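Local atomic coordinates of possible thiol-disulfide isomerase (Cytophaga hutchinsonii, PDB entry 3HCZ), a protein that probably catalyses thiol-disulfide exchange, as a thioredoxin-fold domain of the AhpC/TSA family, though its function has not been established. Residues 37-42 with 69-74. Residues are numbered along the deposited sequence; the frame is centred on the assembly and turned at random.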
loop_
_atom_site.group_PDB
_atom_site.type_symbol
_atom_site.label_atom_id
_atom_site.label_comp_id
_atom_site.label_asym_id
_atom_site.label_seq_id
_atom_site.Cartn_x
_atom_site.Cartn_y
_atom_site.Cartn_z
ATOM N N PHE A 37 -0.374 0.771 0.791
ATOM C CA PHE A 37 0.469 1.545 1.748
ATOM C C PHE A 37 0.698 2.998 1.336
ATOM O O PHE A 37 1.457 3.272 0.410
ATOM C CB PHE A 37 1.804 0.789 1.941
ATOM C CG PHE A 37 2.701 1.367 2.966
ATOM C CD1 PHE A 37 2.377 1.304 4.333
ATOM C CD2 PHE A 37 3.888 1.991 2.582
ATOM C CE1 PHE A 37 3.264 1.852 5.309
ATOM C CE2 PHE A 37 4.758 2.539 3.541
ATOM C CZ PHE A 37 4.440 2.458 4.903
ATOM N N PHE A 38 0.089 3.938 2.066
ATOM C CA PHE A 38 0.208 5.351 1.720
ATOM C C PHE A 38 1.315 5.961 2.562
ATOM O O PHE A 38 1.326 5.800 3.793
ATOM C CB PHE A 38 -1.105 6.122 1.951
ATOM C CG PHE A 38 -2.273 5.615 1.151
ATOM C CD1 PHE A 38 -2.560 6.152 -0.127
ATOM C CD2 PHE A 38 -3.130 4.627 1.686
ATOM C CE1 PHE A 38 -3.646 5.670 -0.908
ATOM C CE2 PHE A 38 -4.249 4.147 0.926
ATOM C CZ PHE A 38 -4.503 4.657 -0.375
ATOM N N TRP A 39 2.236 6.665 1.909
ATOM C CA TRP A 39 3.429 7.166 2.590
ATOM C C TRP A 39 3.931 8.424 1.907
ATOM O O TRP A 39 3.462 8.807 0.814
ATOM C CB TRP A 39 4.528 6.080 2.646
ATOM C CG TRP A 39 5.177 5.812 1.329
ATOM C CD1 TRP A 39 4.645 5.105 0.246
ATOM C CD2 TRP A 39 6.465 6.268 0.924
ATOM N NE1 TRP A 39 5.570 5.079 -0.784
ATOM C CE2 TRP A 39 6.680 5.798 -0.392
ATOM C CE3 TRP A 39 7.470 7.027 1.557
ATOM C CZ2 TRP A 39 7.862 6.073 -1.094
ATOM C CZ3 TRP A 39 8.646 7.295 0.865
ATOM C CH2 TRP A 39 8.833 6.812 -0.444
ATOM N N ASP A 40 4.866 9.105 2.586
ATOM C CA ASP A 40 5.358 10.412 2.149
ATOM C C ASP A 40 6.841 10.465 2.507
ATOM O O ASP A 40 7.213 10.272 3.669
ATOM C CB ASP A 40 4.558 11.506 2.883
ATOM C CG ASP A 40 4.915 12.913 2.461
ATOM O OD1 ASP A 40 5.917 13.167 1.757
ATOM O OD2 ASP A 40 4.176 13.816 2.911
ATOM N N SER A 41 7.690 10.711 1.514
ATOM C CA SER A 41 9.137 10.793 1.787
ATOM C C SER A 41 9.460 11.970 2.702
ATOM O O SER A 41 10.446 11.947 3.451
ATOM C CB SER A 41 9.934 10.881 0.476
ATOM O OG SER A 41 9.875 12.207 -0.051
ATOM N N GLN A 42 8.607 12.986 2.684
ATOM C CA GLN A 42 8.852 14.156 3.526
ATOM C C GLN A 42 8.622 13.910 5.001
ATOM O O GLN A 42 8.821 14.799 5.809
ATOM C CB GLN A 42 8.056 15.350 3.027
ATOM C CG GLN A 42 8.435 15.688 1.581
ATOM C CD GLN A 42 9.940 15.818 1.408
ATOM O OE1 GLN A 42 10.501 16.845 1.747
ATOM N NE2 GLN A 42 10.600 14.781 0.877
ATOM N N ALA A 69 2.605 0.610 -3.088
ATOM C CA ALA A 69 3.196 1.598 -2.212
ATOM C C ALA A 69 2.844 2.967 -2.815
ATOM O O ALA A 69 3.491 3.429 -3.771
ATOM C CB ALA A 69 4.716 1.419 -2.053
ATOM N N ALA A 70 1.768 3.544 -2.297
ATOM C CA ALA A 70 1.137 4.756 -2.878
ATOM C C ALA A 70 1.755 6.001 -2.217
ATOM O O ALA A 70 1.346 6.425 -1.131
ATOM C CB ALA A 70 -0.382 4.701 -2.658
ATOM N N ASN A 71 2.761 6.572 -2.874
ATOM C CA ASN A 71 3.340 7.779 -2.376
ATOM C C ASN A 71 2.374 8.950 -2.656
ATOM O O ASN A 71 1.837 9.049 -3.762
ATOM C CB ASN A 71 4.707 7.982 -3.008
ATOM C CG ASN A 71 5.307 9.283 -2.623
ATOM O OD1 ASN A 71 5.015 10.323 -3.234
ATOM N ND2 ASN A 71 6.185 9.258 -1.611
ATOM N N ILE A 72 2.108 9.780 -1.635
ATOM C CA ILE A 72 1.086 10.832 -1.737
ATOM C C ILE A 72 1.592 12.181 -2.256
ATOM O O ILE A 72 0.849 13.175 -2.227
ATOM C CB ILE A 72 0.316 10.995 -0.403
ATOM C CG1 ILE A 72 1.250 11.498 0.733
ATOM C CG2 ILE A 72 -0.324 9.670 -0.033
ATOM C CD1 ILE A 72 0.520 12.153 1.888
ATOM N N GLU A 73 2.829 12.249 -2.759
ATOM C CA GLU A 73 3.451 13.567 -3.019
ATOM C C GLU A 73 3.070 14.055 -4.392
ATOM O O GLU A 73 2.666 13.253 -5.229
ATOM C CB GLU A 73 4.980 13.465 -2.932
ATOM C CG GLU A 73 5.474 13.092 -1.518
ATOM C CD GLU A 73 6.979 12.961 -1.451
ATOM O OE1 GLU A 73 7.700 13.965 -1.724
ATOM O OE2 GLU A 73 7.457 11.860 -1.143
ATOM N N ARG A 74 3.231 15.354 -4.643
ATOM C CA ARG A 74 2.805 15.939 -5.912
ATOM C C ARG A 74 3.952 16.263 -6.856
ATOM O O ARG A 74 3.748 16.963 -7.857
ATOM C CB ARG A 74 1.917 17.179 -5.649
ATOM C CG ARG A 74 0.631 16.848 -4.872
ATOM C CD ARG A 74 -0.276 15.920 -5.745
ATOM N NE ARG A 74 -1.494 15.496 -5.050
ATOM C CZ ARG A 74 -2.336 14.590 -5.562
ATOM N NH1 ARG A 74 -2.114 14.102 -6.789
ATOM N NH2 ARG A 74 -3.421 14.221 -4.888
HETATM O O HOH W 1 5.934 4.593 -3.593
#
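The indole of Trp39 carries the amide of Asn71 over one face, ND2 standing 3.5 Å above the ring plane and the two planes turned 78° apart. At the indole edge, in plane, a water accepts from Trp39 NE1 and donates to Ala69 O, so the buried N-H is satisfied. Chi1 of 72° sets Trp39 CG between its backbone N and carbonyl carbon, which leans the indole toward strand 69-71. On the sheet face that bears Phe38, Ala70 CB comes within 3.6 Å of Phe38 CD1, a small methyl suiting a place beside so broad a ring; just past the strand, Ile72 CG2 lies at the edge of the Phe38 ring. Ala70 lies opposite Phe38 in the parallel register, its N giving a hydrogen bond to Phe37 O and its O accepting one from Trp39 N, and Ile72 N continues the ladder to Trp39 O at 3.0 Å.

Beyond the strands, Glu73 OE2 takes three bonds: Ser41 OG on its syn side at 2.7 Å, Asn71 ND2 on its anti side at 2.9 Å, and Ser41 N from above the carboxylate plane. Asn71 suits its post because its OD1 also accepts from Glu73 N, an Asx turn, while Asp40 OD1 makes another with Gln42 N. Asp40 OD1 is only 3.5 Å from Glu73 OE2, a likely strain that the donors probably offset. A glutamine at Glu73 would probably weaken this grip by removing the charge, leaving Ser41 and Asn71 less firmly tied. Helix 49-60 links these neighbouring parallel strands in a beta-alpha-beta unit, whose carboxyl ends are joined here within a thioredoxin-like fold.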